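Local structure of Glucose/sorbosone dehydrogenases (Escherichia coli K12, 2G8S) at residues P20-F25 and L69-A74; Q79-W84 and L105-S110; A203-S208 and M276-S281; L211-H216 and E223-Q228. The protein is a beta-propeller protein of the glucose/sorbosone dehydrogenase family and holds a calcium ion in this model. One frame throughout, in Å; residues are numbered along the deposited sequence. Where two conformers were deposited one is given.

How the interactions relate
Interactions 1 and 4 are buried and lie on opposite sides of the chain's centre, whereas interactions 2 and 3 are only partly buried. Two of them work between blades of the propeller: interaction 1 and interaction 3 each set first strands of different sheets alongside each other, held mostly by side-chain packing without direct hydrogen bonds. The other two lie within a blade, interaction 2 at the loop after strand 96-105, and there polar chemistry takes over: an arginine gripping backbone carbonyls in interaction 2, and backbone pairing beside a calcium site in interaction 4. Strands 68-73 and 82-90 tie interaction 1 to interaction 2, and strands 198-205 and 210-216 tie interaction 3 to interaction 4.

Interaction 1: residues P20-F25 and L69-A74; sequences PWALAF and LDVVLA. With EDO (1,2-ethanediol), chain F.
Trp21 to Ala24 run beside Leu69 to Val72 in nearly the same direction, the two strand axes 5° from parallel and 5.5 Å apart at their closest. No backbone hydrogen bond passes directly between them. Instead a water sits in the seam and donates to Leu23 O at 2.7 Å and to Val71 O at 2.6 Å. With CG of Trp21 swung away from the backbone N (chi1 -153°), the indole reaches over Leu69, whose CD2 lies under the five-membered ring, 3.7 Å from the centroid, in a CH-pi contact. C1 of a bound 1,2-ethanediol rests on the opposite face, 3.3 Å from Trp21 CZ3.

Each strand is the first of its own antiparallel sheet, near the centre of the chain, so this is a seam between successive blades of the propeller. Leu69 and Asp70 both face Ser86 of the neighbouring strand 82-90, forming a classic beta bulge, beside which the Trp21 indole packs.

Further along, Ala22 CB approaches Asp70 OD1 at 3.2 Å. The carboxylate itself is turned to other partners: its OD2 accepts from Leu135 N and pairs with Arg134. Val71 CG1 reaches between the methyls of Ala22 and Ala24, 4.2 Å from each CB. Beyond it, the two methyls of Leu73 divide the work, CD2 packing on Ala24 CB while CD1 comes to 3.3 Å from Phe25 O.

Interaction 2: residues Q79-W84 and L105-S110; sequences QSRRIW and LSDDLS. With EDO (1,2-ethanediol), chain J.
Arg81 and Leu105 grip each other twice through hydrogen bonds. Leu105 N donates to Arg81 O at 2.8 Å in a nearly straight bond (168°), and Arg81 NE returns to Leu105 O, also at 2.8 Å. The bend of the arginine chain at chi3 (65°) brings its guanidinium to the turn, where NH2 donates to Ser106 O at 3.0 Å. That carbonyl also takes Leu109 N, closing the type I turn from Ser106 to Leu109; the two donors reach it from opposite faces of its plane. On the far edge of the guanidinium a 1,2-ethanediol takes up further N-H groups, its O2 lying 2.9 Å from Arg81 NH1 and its O1 2.8 Å from Arg81 NH2.

The charge contact is looser. Asp107 OD1 lies 3.4 Å from Arg81 NE, well out of the guanidinium plane, so the salt bridge is electrostatic and no N-H points at it. A second conformer of Asp107 makes even this tentative.

The apolar contact is Ile83 CG2 on Leu105 CB at 4.0 Å. Leu109 CD2 is a methyl lying in plane at the guanidinium edge.

Arg81 follows the short helix 77-80 and leads into strand 82-90, the hairpin partner of strand 96-105. Among protein groups, its guanidinium N-H bonds go to backbone carbonyls, Leu105 O and Ser106 O; these oriented bonds, and not the off-plane carboxylate, set the guanidinium.

Interaction 3: residues A203-S208 and M276-S281; sequences AMNPWS and MAFYNS
Phe278 is the side chain that strand 276-279 sends across to residues 203-207. The two strands differ in direction by 26° and stay 7.2 Å apart at their closest, with no hydrogen bond between the segments, so the ring, its CG anti to the carbonyl carbon (chi1 -66°), bridges the separation. Its CB starts against the proline ring, 3.6 Å from Pro206 CD, and CG rests on the same carbon. On one side CD1 meets Trp207 CZ3 at 3.6 Å, the two ring systems set almost perpendicular (88°) in an oblique meeting, and CE1 comes up to the amide of Asn205. On the other, CD2 lies 3.4 Å from Met204 O, and CE2 packs on Ala203 CB at 3.8 Å. At the tip, CZ ends against Asn205 CB, also at 3.8 Å. Over one face stands Asn205 CA, in a CH-pi contact.

Trp212 of the adjoining strand 210-216 adds an edge-to-face partner, so the ring is wedged at the join of two propeller blades, each contributing its first strand. At the outer end Trp207 turns the edge of its indole to Tyr279 O, with Asn280 CB beside it.

What keeps this platform in shape is Asn205: its OD1 takes Trp207 N at 2.7 Å, nearly in line with the amide C=O, and Ser208 N from above the amide plane. The first bond closes an Asx turn, and with the second it makes an Asx motif. Polar bonds therefore shape the loop on its own side, while between these two segments the contact rests on van der Waals fit, chiefly around the Phe278 ring.

Interaction 4: residues L211-H216 and E223-Q228; sequences LWLNEH and EINIPQ. With CA (calcium ion), chain C; EDO (1,2-ethanediol), chain E.
Glu223 OE1, 3.4 Å across the hairpin from Glu215 OE2, is gripped by the calcium ion at 2.5 Å and by Asn225 ND2 at 2.8 Å, the amide meeting it on the anti side. Glu223 OE2 also binds the metal, four waters and Tyr233 O completing its shell. Glu215 stands in the second shell: water 3, bound to the calcium, donates to its OE2 at 2.7 Å, while water 4 likewise donates to Asn225 OD1. Glu215 CG lies between backbone N and carbonyl carbon (chi1 56°), the extended chain then running alongside Glu223. The cation, and the Asn225 amide beside both carboxylates, probably ease their meeting. Glu215 OE1 takes Arg197 N and a 1,2-ethanediol.

These side chains project from one face of an antiparallel beta hairpin, strands 210-216 and 222-225, the middle pair of a four-stranded propeller blade. Leu213 with Asn225 and Glu215 with Glu223 are hydrogen-bonded pairs; Leu213 N to Asn225 O measures 2.9 Å and is nearly straight (172°). Asn214 and Ile224 form the non-hydrogen-bonded pair between them.

Past the strand end, Ile226 runs alongside the Trp212 indole, its CG1 over one face. Pro227 CG packs against Leu213 CD2 at 3.8 Å.

Interaction 1: residues P20-F25 and L69-A74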
# COMPACT_ATOMS: atom_id res chain seq x y z
N PRO A 20 11.39 2.70 7.00
CA PRO A 20 10.59 1.47 6.96
C PRO A 20 9.39 1.70 6.03
O PRO A 20 8.90 2.82 5.94
CB PRO A 20 10.13 1.31 8.41
CG PRO A 20 10.18 2.70 8.98
CD PRO A 20 11.35 3.35 8.32
N TRP A 21 8.94 0.65 5.35
CA TRP A 21 7.82 0.80 4.43
C TRP A 21 6.58 0.01 4.86
O TRP A 21 5.45 0.49 4.69
CB TRP A 21 8.21 0.40 3.00
CG TRP A 21 7.39 1.10 1.92
CD1 TRP A 21 7.63 2.33 1.39
CD2 TRP A 21 6.24 0.59 1.23
NE1 TRP A 21 6.69 2.63 0.43
CE2 TRP A 21 5.83 1.57 0.30
CE3 TRP A 21 5.51 -0.61 1.31
CZ2 TRP A 21 4.73 1.39 -0.55
CZ3 TRP A 21 4.40 -0.78 0.47
CH2 TRP A 21 4.03 0.21 -0.45
N ALA A 22 6.80 -1.19 5.37
CA ALA A 22 5.70 -2.08 5.74
C ALA A 22 6.08 -3.01 6.86
O ALA A 22 7.26 -3.21 7.16
CB ALA A 22 5.24 -2.90 4.53
N LEU A 23 5.06 -3.58 7.49
CA LEU A 23 5.28 -4.63 8.48
C LEU A 23 4.30 -5.79 8.30
O LEU A 23 3.20 -5.61 7.76
CB LEU A 23 5.19 -4.07 9.90
CG LEU A 23 3.83 -3.63 10.43
CD1 LEU A 23 3.04 -4.81 11.01
CD2 LEU A 23 3.99 -2.55 11.49
N ALA A 24 4.73 -6.96 8.75
CA ALA A 24 3.88 -8.14 8.76
C ALA A 24 3.98 -8.79 10.12
O ALA A 24 5.09 -9.04 10.60
CB ALA A 24 4.30 -9.12 7.66
N PHE A 25 2.85 -9.05 10.75
CA PHE A 25 2.84 -9.71 12.04
C PHE A 25 3.05 -11.20 11.87
O PHE A 25 2.35 -11.83 11.07
CB PHE A 25 1.50 -9.50 12.76
CG PHE A 25 1.15 -8.06 12.98
CD1 PHE A 25 1.80 -7.32 13.97
CD2 PHE A 25 0.16 -7.45 12.22
CE1 PHE A 25 1.47 -5.97 14.18
CE2 PHE A 25 -0.17 -6.11 12.42
CZ PHE A 25 0.49 -5.37 13.40
N LEU A 69 9.55 -2.65 -0.82
CA LEU A 69 8.25 -2.07 -0.49
C LEU A 69 7.45 -2.97 0.45
O LEU A 69 7.74 -3.00 1.65
CB LEU A 69 7.49 -1.67 -1.77
CG LEU A 69 8.28 -0.69 -2.66
CD1 LEU A 69 7.56 -0.51 -4.00
CD2 LEU A 69 8.55 0.66 -1.99
N ASP A 70 6.46 -3.71 -0.05
CA ASP A 70 5.57 -4.43 0.87
C ASP A 70 6.13 -5.76 1.33
O ASP A 70 6.92 -6.39 0.62
CB ASP A 70 4.18 -4.64 0.25
CG ASP A 70 3.06 -4.49 1.27
OD1 ASP A 70 3.34 -4.43 2.49
OD2 ASP A 70 1.89 -4.41 0.85
N VAL A 71 5.71 -6.20 2.52
CA VAL A 71 5.92 -7.56 2.96
C VAL A 71 4.59 -8.06 3.49
O VAL A 71 3.99 -7.41 4.35
CB VAL A 71 7.03 -7.68 4.04
CG1 VAL A 71 6.78 -6.75 5.24
CG2 VAL A 71 7.16 -9.12 4.51
N VAL A 72 4.12 -9.19 2.96
CA VAL A 72 2.81 -9.73 3.35
C VAL A 72 2.91 -11.25 3.46
O VAL A 72 3.48 -11.90 2.58
CB VAL A 72 1.69 -9.34 2.33
CG1 VAL A 72 0.34 -9.91 2.75
CG2 VAL A 72 1.61 -7.82 2.15
N LEU A 73 2.35 -11.83 4.52
CA LEU A 73 2.33 -13.28 4.65
C LEU A 73 1.27 -13.87 3.74
O LEU A 73 0.19 -13.29 3.59
CB LEU A 73 2.05 -13.70 6.10
CG LEU A 73 2.84 -13.08 7.24
CD1 LEU A 73 2.58 -13.90 8.49
CD2 LEU A 73 4.33 -13.02 6.97
N ALA A 74 1.55 -15.02 3.12
CA ALA A 74 0.53 -15.73 2.35
C ALA A 74 -0.61 -16.16 3.29
O ALA A 74 -0.38 -16.35 4.49
CB ALA A 74 1.13 -16.95 1.66
C1 EDO F . 3.00 1.50 2.47
O1 EDO F . 2.91 1.46 3.89
C2 EDO F . 1.95 2.45 1.89
O2 EDO F . 2.16 3.75 2.45
O HOH W 1 1.91 -6.96 5.81

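Interaction 2: residues Q79-W84 and L105-S110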
# COMPACT_ATOMS: atom_id res chain seq x y z
N GLN A 79 1.04 -23.19 7.17
CA GLN A 79 1.57 -24.42 6.57
C GLN A 79 2.74 -24.14 5.63
O GLN A 79 3.76 -24.84 5.68
CB GLN A 79 0.47 -25.19 5.82
CG GLN A 79 -0.60 -25.85 6.72
CD GLN A 79 -1.67 -24.88 7.21
OE1 GLN A 79 -2.05 -24.89 8.38
NE2 GLN A 79 -2.16 -24.04 6.31
N SER A 80 2.60 -23.13 4.78
CA SER A 80 3.55 -22.85 3.70
C SER A 80 4.76 -22.02 4.12
O SER A 80 5.82 -22.10 3.48
CB SER A 80 2.85 -22.11 2.57
OG SER A 80 2.56 -20.78 2.95
N ARG A 81 4.59 -21.20 5.16
CA ARG A 81 5.55 -20.17 5.56
C ARG A 81 5.93 -19.22 4.42
O ARG A 81 6.99 -18.58 4.46
CB ARG A 81 6.80 -20.78 6.22
CG ARG A 81 6.45 -21.51 7.52
CD ARG A 81 7.69 -21.87 8.32
NE ARG A 81 8.42 -20.71 8.81
CZ ARG A 81 8.09 -19.99 9.88
NH1 ARG A 81 7.01 -20.29 10.60
NH2 ARG A 81 8.84 -18.95 10.23
N ARG A 82 5.04 -19.09 3.44
CA ARG A 82 5.29 -18.25 2.29
C ARG A 82 5.10 -16.78 2.63
O ARG A 82 4.10 -16.39 3.24
CB ARG A 82 4.40 -18.67 1.13
CG ARG A 82 4.60 -17.84 -0.13
CD ARG A 82 3.66 -18.30 -1.21
NE ARG A 82 4.03 -19.62 -1.73
CZ ARG A 82 3.36 -20.26 -2.68
NH1 ARG A 82 2.26 -19.73 -3.20
NH2 ARG A 82 3.78 -21.45 -3.10
N ILE A 83 6.08 -15.96 2.24
CA ILE A 83 5.96 -14.51 2.36
C ILE A 83 6.16 -13.87 1.00
O ILE A 83 6.96 -14.34 0.19
CB ILE A 83 6.90 -13.90 3.44
CG1 ILE A 83 8.36 -13.92 3.02
CG2 ILE A 83 6.69 -14.58 4.79
CD1 ILE A 83 9.22 -12.91 3.81
N TRP A 84 5.38 -12.82 0.75
CA TRP A 84 5.42 -12.08 -0.50
C TRP A 84 6.09 -10.73 -0.29
O TRP A 84 5.89 -10.09 0.75
CB TRP A 84 4.00 -11.86 -1.03
CG TRP A 84 3.33 -13.09 -1.58
CD1 TRP A 84 2.89 -14.18 -0.88
CD2 TRP A 84 3.05 -13.35 -2.96
NE1 TRP A 84 2.34 -15.11 -1.75
CE2 TRP A 84 2.42 -14.62 -3.03
CE3 TRP A 84 3.25 -12.62 -4.15
CZ2 TRP A 84 1.99 -15.18 -4.25
CZ3 TRP A 84 2.84 -13.18 -5.35
CH2 TRP A 84 2.21 -14.44 -5.39
N LEU A 105 9.75 -18.24 4.38
CA LEU A 105 10.45 -17.77 5.57
C LEU A 105 10.92 -18.96 6.40
O LEU A 105 10.12 -19.82 6.79
CB LEU A 105 9.52 -16.87 6.39
CG LEU A 105 10.10 -16.16 7.62
CD1 LEU A 105 11.20 -15.17 7.26
CD2 LEU A 105 9.00 -15.49 8.43
N SER A 106 12.23 -19.01 6.67
CA SER A 106 12.78 -20.12 7.45
C SER A 106 12.18 -20.16 8.86
O SER A 106 11.76 -19.14 9.40
CB SER A 106 14.30 -20.04 7.53
OG SER A 106 14.73 -18.92 8.28
N ASP A 107 12.15 -21.36 9.43
CA ASP A 107 11.66 -21.58 10.79
C ASP A 107 12.37 -20.68 11.80
O ASP A 107 11.76 -20.19 12.76
CB ASP A 107 11.87 -23.04 11.20
CG ASP A 107 10.95 -24.00 10.48
OD1 ASP A 107 9.85 -23.59 10.03
OD2 ASP A 107 11.31 -25.19 10.36
N ASP A 108 13.67 -20.47 11.58
CA ASP A 108 14.47 -19.68 12.52
C ASP A 108 14.50 -18.18 12.22
O ASP A 108 15.19 -17.41 12.90
CB ASP A 108 15.90 -20.27 12.67
CG ASP A 108 16.80 -20.01 11.47
OD1 ASP A 108 16.39 -19.31 10.51
OD2 ASP A 108 17.95 -20.50 11.48
N LEU A 109 13.74 -17.77 11.20
CA LEU A 109 13.54 -16.36 10.85
C LEU A 109 14.79 -15.64 10.32
O LEU A 109 14.80 -14.41 10.23
CB LEU A 109 12.93 -15.58 12.04
CG LEU A 109 11.63 -16.14 12.64
CD1 LEU A 109 11.18 -15.31 13.85
CD2 LEU A 109 10.51 -16.24 11.60
N SER A 110 15.82 -16.40 9.95
CA SER A 110 17.06 -15.79 9.47
C SER A 110 17.10 -15.58 7.96
O SER A 110 17.94 -14.82 7.46
CB SER A 110 18.27 -16.65 9.87
OG SER A 110 18.24 -17.90 9.20
C1 EDO J . 6.95 -17.47 12.95
O1 EDO J . 8.08 -18.34 12.84
C2 EDO J . 5.81 -18.21 13.63
O2 EDO J . 5.44 -19.36 12.87

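Interaction 3: residues A203-S208 and M276-S281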
# COMPACT_ATOMS: atom_id res chain seq x y z
N ALA A 203 -6.52 -2.06 1.93
CA ALA A 203 -6.92 -3.02 2.97
C ALA A 203 -8.30 -3.58 2.68
O ALA A 203 -9.12 -2.93 2.03
CB ALA A 203 -6.91 -2.35 4.33
N MSE A 204 -8.54 -4.80 3.17
CA MSE A 204 -9.88 -5.39 3.10
C MSE A 204 -10.75 -4.79 4.19
O MSE A 204 -10.41 -4.85 5.38
CB MSE A 204 -9.82 -6.91 3.26
CG MSE A 204 -9.09 -7.65 2.13
SE MSE A 204 -9.85 -7.38 0.38
CE MSE A 204 -11.55 -8.28 0.66
N ASN A 205 -11.88 -4.22 3.79
CA ASN A 205 -12.88 -3.75 4.74
C ASN A 205 -13.53 -5.00 5.36
O ASN A 205 -14.12 -5.80 4.63
CB ASN A 205 -13.91 -2.87 4.02
CG ASN A 205 -15.03 -2.40 4.94
OD1 ASN A 205 -15.53 -3.15 5.77
ND2 ASN A 205 -15.44 -1.14 4.77
N PRO A 206 -13.39 -5.17 6.69
CA PRO A 206 -13.89 -6.39 7.33
C PRO A 206 -15.42 -6.44 7.49
O PRO A 206 -15.96 -7.50 7.86
CB PRO A 206 -13.22 -6.34 8.71
CG PRO A 206 -13.11 -4.89 9.00
CD PRO A 206 -12.75 -4.26 7.67
N TRP A 207 -16.10 -5.33 7.22
CA TRP A 207 -17.57 -5.27 7.35
C TRP A 207 -18.27 -5.48 6.02
O TRP A 207 -19.40 -5.96 5.97
CB TRP A 207 -17.99 -3.95 7.97
CG TRP A 207 -17.33 -3.75 9.30
CD1 TRP A 207 -17.58 -4.43 10.45
CD2 TRP A 207 -16.28 -2.82 9.60
NE1 TRP A 207 -16.76 -3.97 11.46
CE2 TRP A 207 -15.95 -2.99 10.96
CE3 TRP A 207 -15.59 -1.87 8.84
CZ2 TRP A 207 -14.96 -2.22 11.59
CZ3 TRP A 207 -14.61 -1.12 9.47
CH2 TRP A 207 -14.30 -1.30 10.82
N SER A 208 -17.58 -5.15 4.93
CA SER A 208 -18.13 -5.38 3.60
C SER A 208 -17.40 -6.47 2.82
O SER A 208 -17.84 -6.86 1.74
CB SER A 208 -18.11 -4.08 2.80
OG SER A 208 -16.78 -3.63 2.64
N MSE A 276 -3.11 2.19 5.53
CA MSE A 276 -4.46 2.26 6.12
C MSE A 276 -4.79 0.98 6.88
O MSE A 276 -4.39 -0.11 6.45
CB MSE A 276 -5.53 2.30 5.04
CG MSE A 276 -5.48 3.40 4.09
SE MSE A 276 -7.21 3.41 3.41
CE MSE A 276 -7.19 1.90 2.21
N ALA A 277 -5.57 1.11 7.94
CA ALA A 277 -6.00 -0.05 8.72
C ALA A 277 -7.41 0.18 9.25
O ALA A 277 -7.71 1.22 9.84
CB ALA A 277 -5.06 -0.28 9.89
N PHE A 278 -8.28 -0.79 9.00
CA PHE A 278 -9.61 -0.79 9.63
C PHE A 278 -9.48 -1.36 11.04
O PHE A 278 -8.66 -2.25 11.28
CB PHE A 278 -10.58 -1.67 8.83
CG PHE A 278 -10.89 -1.15 7.46
CD1 PHE A 278 -11.86 -0.17 7.29
CD2 PHE A 278 -10.21 -1.63 6.34
CE1 PHE A 278 -12.14 0.34 6.01
CE2 PHE A 278 -10.48 -1.12 5.06
CZ PHE A 278 -11.45 -0.15 4.90
N TYR A 279 -10.33 -0.88 11.93
CA TYR A 279 -10.29 -1.31 13.33
C TYR A 279 -11.61 -1.98 13.71
O TYR A 279 -12.65 -1.33 13.71
CB TYR A 279 -9.97 -0.15 14.27
CG TYR A 279 -9.62 -0.66 15.65
CD1 TYR A 279 -8.29 -0.87 16.01
CD2 TYR A 279 -10.62 -0.96 16.57
CE1 TYR A 279 -7.97 -1.36 17.27
CE2 TYR A 279 -10.31 -1.44 17.82
CZ TYR A 279 -8.99 -1.64 18.17
OH TYR A 279 -8.70 -2.13 19.42
N ASN A 280 -11.53 -3.28 14.01
CA ASN A 280 -12.73 -4.09 14.27
C ASN A 280 -12.57 -4.96 15.52
O ASN A 280 -13.16 -6.05 15.63
CB ASN A 280 -13.06 -4.95 13.06
CG ASN A 280 -12.03 -6.04 12.82
OD1 ASN A 280 -10.90 -5.94 13.29
ND2 ASN A 280 -12.41 -7.07 12.08
N SER A 281 -11.81 -4.46 16.49
CA SER A 281 -11.53 -5.19 17.73
C SER A 281 -12.28 -4.62 18.93
O SER A 281 -12.49 -3.41 19.01
CB SER A 281 -10.02 -5.18 18.01
OG SER A 281 -9.70 -5.69 19.30

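Interaction 4: residues L211-H216 and E223-Q228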
# COMPACT_ATOMS: atom_id res chain seq x y z
N LEU A 211 -12.27 -4.78 -0.99
CA LEU A 211 -11.02 -4.02 -1.02
C LEU A 211 -11.29 -2.52 -1.06
O LEU A 211 -12.12 -2.05 -1.83
CB LEU A 211 -10.21 -4.41 -2.26
CG LEU A 211 -8.81 -3.83 -2.35
CD1 LEU A 211 -7.88 -4.52 -1.37
CD2 LEU A 211 -8.30 -3.98 -3.77
N TRP A 212 -10.59 -1.78 -0.20
CA TRP A 212 -10.51 -0.32 -0.30
C TRP A 212 -9.07 0.09 -0.58
O TRP A 212 -8.13 -0.56 -0.11
CB TRP A 212 -10.95 0.35 1.00
CG TRP A 212 -12.44 0.31 1.29
CD1 TRP A 212 -13.33 -0.67 0.94
CD2 TRP A 212 -13.18 1.27 2.05
NE1 TRP A 212 -14.60 -0.35 1.41
CE2 TRP A 212 -14.53 0.83 2.10
CE3 TRP A 212 -12.84 2.47 2.69
CZ2 TRP A 212 -15.54 1.55 2.76
CZ3 TRP A 212 -13.84 3.19 3.35
CH2 TRP A 212 -15.18 2.73 3.38
N LEU A 213 -8.88 1.16 -1.34
CA LEU A 213 -7.54 1.67 -1.56
C LEU A 213 -7.50 3.17 -1.44
O LEU A 213 -8.55 3.83 -1.53
CB LEU A 213 -6.98 1.22 -2.90
CG LEU A 213 -7.49 1.71 -4.25
CD1 LEU A 213 -7.09 3.16 -4.57
CD2 LEU A 213 -6.92 0.79 -5.33
N ASN A 214 -6.30 3.69 -1.25
CA ASN A 214 -6.12 5.13 -1.31
C ASN A 214 -5.02 5.50 -2.29
O ASN A 214 -4.22 4.65 -2.72
CB ASN A 214 -5.93 5.76 0.09
CG ASN A 214 -4.57 5.46 0.70
OD1 ASN A 214 -3.54 5.44 0.01
ND2 ASN A 214 -4.55 5.29 2.01
N GLU A 215 -4.99 6.77 -2.66
CA GLU A 215 -3.99 7.23 -3.62
C GLU A 215 -3.63 8.69 -3.45
O GLU A 215 -4.46 9.49 -3.00
CB GLU A 215 -4.40 6.94 -5.08
CG GLU A 215 -5.72 7.50 -5.51
CD GLU A 215 -6.05 7.10 -6.95
OE1 GLU A 215 -5.35 7.58 -7.86
OE2 GLU A 215 -7.00 6.30 -7.15
N HIS A 216 -2.40 9.02 -3.81
CA HIS A 216 -1.96 10.40 -3.82
C HIS A 216 -2.47 11.13 -5.04
O HIS A 216 -2.33 10.65 -6.17
CB HIS A 216 -0.43 10.49 -3.84
CG HIS A 216 0.21 10.09 -2.56
ND1 HIS A 216 1.58 10.02 -2.41
CD2 HIS A 216 -0.32 9.71 -1.38
CE1 HIS A 216 1.87 9.63 -1.18
NE2 HIS A 216 0.73 9.43 -0.54
N GLU A 223 -7.35 10.44 -2.64
CA GLU A 223 -8.63 9.71 -2.70
C GLU A 223 -8.64 8.43 -1.89
O GLU A 223 -7.59 7.81 -1.68
CB GLU A 223 -8.94 9.31 -4.15
CG GLU A 223 -9.18 10.45 -5.12
CD GLU A 223 -9.55 9.95 -6.52
OE1 GLU A 223 -9.44 8.71 -6.78
OE2 GLU A 223 -9.95 10.79 -7.36
N ILE A 224 -9.83 8.05 -1.45
CA ILE A 224 -10.15 6.67 -1.08
C ILE A 224 -11.13 6.14 -2.13
O ILE A 224 -12.16 6.78 -2.39
CB ILE A 224 -10.84 6.56 0.30
CG1 ILE A 224 -9.95 7.15 1.39
CG2 ILE A 224 -11.17 5.09 0.60
CD1 ILE A 224 -10.63 7.24 2.76
N ASN A 225 -10.78 5.01 -2.75
CA ASN A 225 -11.66 4.33 -3.68
C ASN A 225 -12.04 2.94 -3.19
O ASN A 225 -11.30 2.31 -2.42
CB ASN A 225 -10.97 4.21 -5.05
CG ASN A 225 -10.83 5.55 -5.73
OD1 ASN A 225 -11.83 6.17 -6.07
ND2 ASN A 225 -9.60 6.01 -5.93
N ILE A 226 -13.20 2.47 -3.67
CA ILE A 226 -13.63 1.07 -3.47
C ILE A 226 -13.65 0.42 -4.86
O ILE A 226 -14.67 0.44 -5.56
CB ILE A 226 -15.02 0.96 -2.78
CG1 ILE A 226 -15.06 1.78 -1.48
CG2 ILE A 226 -15.37 -0.52 -2.54
CD1 ILE A 226 -16.44 1.84 -0.84
N PRO A 227 -12.50 -0.10 -5.28
CA PRO A 227 -12.35 -0.47 -6.69
C PRO A 227 -13.17 -1.68 -7.11
O PRO A 227 -13.24 -2.67 -6.38
CB PRO A 227 -10.85 -0.70 -6.86
CG PRO A 227 -10.30 -0.87 -5.49
CD PRO A 227 -11.26 -0.31 -4.50
N GLN A 228 -13.79 -1.57 -8.28
CA GLN A 228 -14.63 -2.65 -8.79
C GLN A 228 -14.09 -3.21 -10.09
O GLN A 228 -13.33 -2.56 -10.80
CB GLN A 228 -16.07 -2.16 -8.94
CG GLN A 228 -16.76 -1.92 -7.60
CD GLN A 228 -18.12 -1.26 -7.73
OE1 GLN A 228 -18.34 -0.39 -8.57
NE2 GLN A 228 -19.04 -1.66 -6.86
CA CA C . -10.03 9.05 -9.18
C1 EDO E . -5.78 10.67 -7.92
O1 EDO E . -6.09 9.85 -9.06
C2 EDO E . -5.65 12.12 -8.38
O2 EDO E . -6.82 12.50 -9.10
O HOH W 2 -13.67 -3.30 -3.70
O HOH W 3 -8.29 7.42 -9.27
O HOH W 4 -11.95 7.77 -8.29
O HOH W 5 -8.52 10.39 -10.40
O HOH W 6 -11.61 10.58 -10.02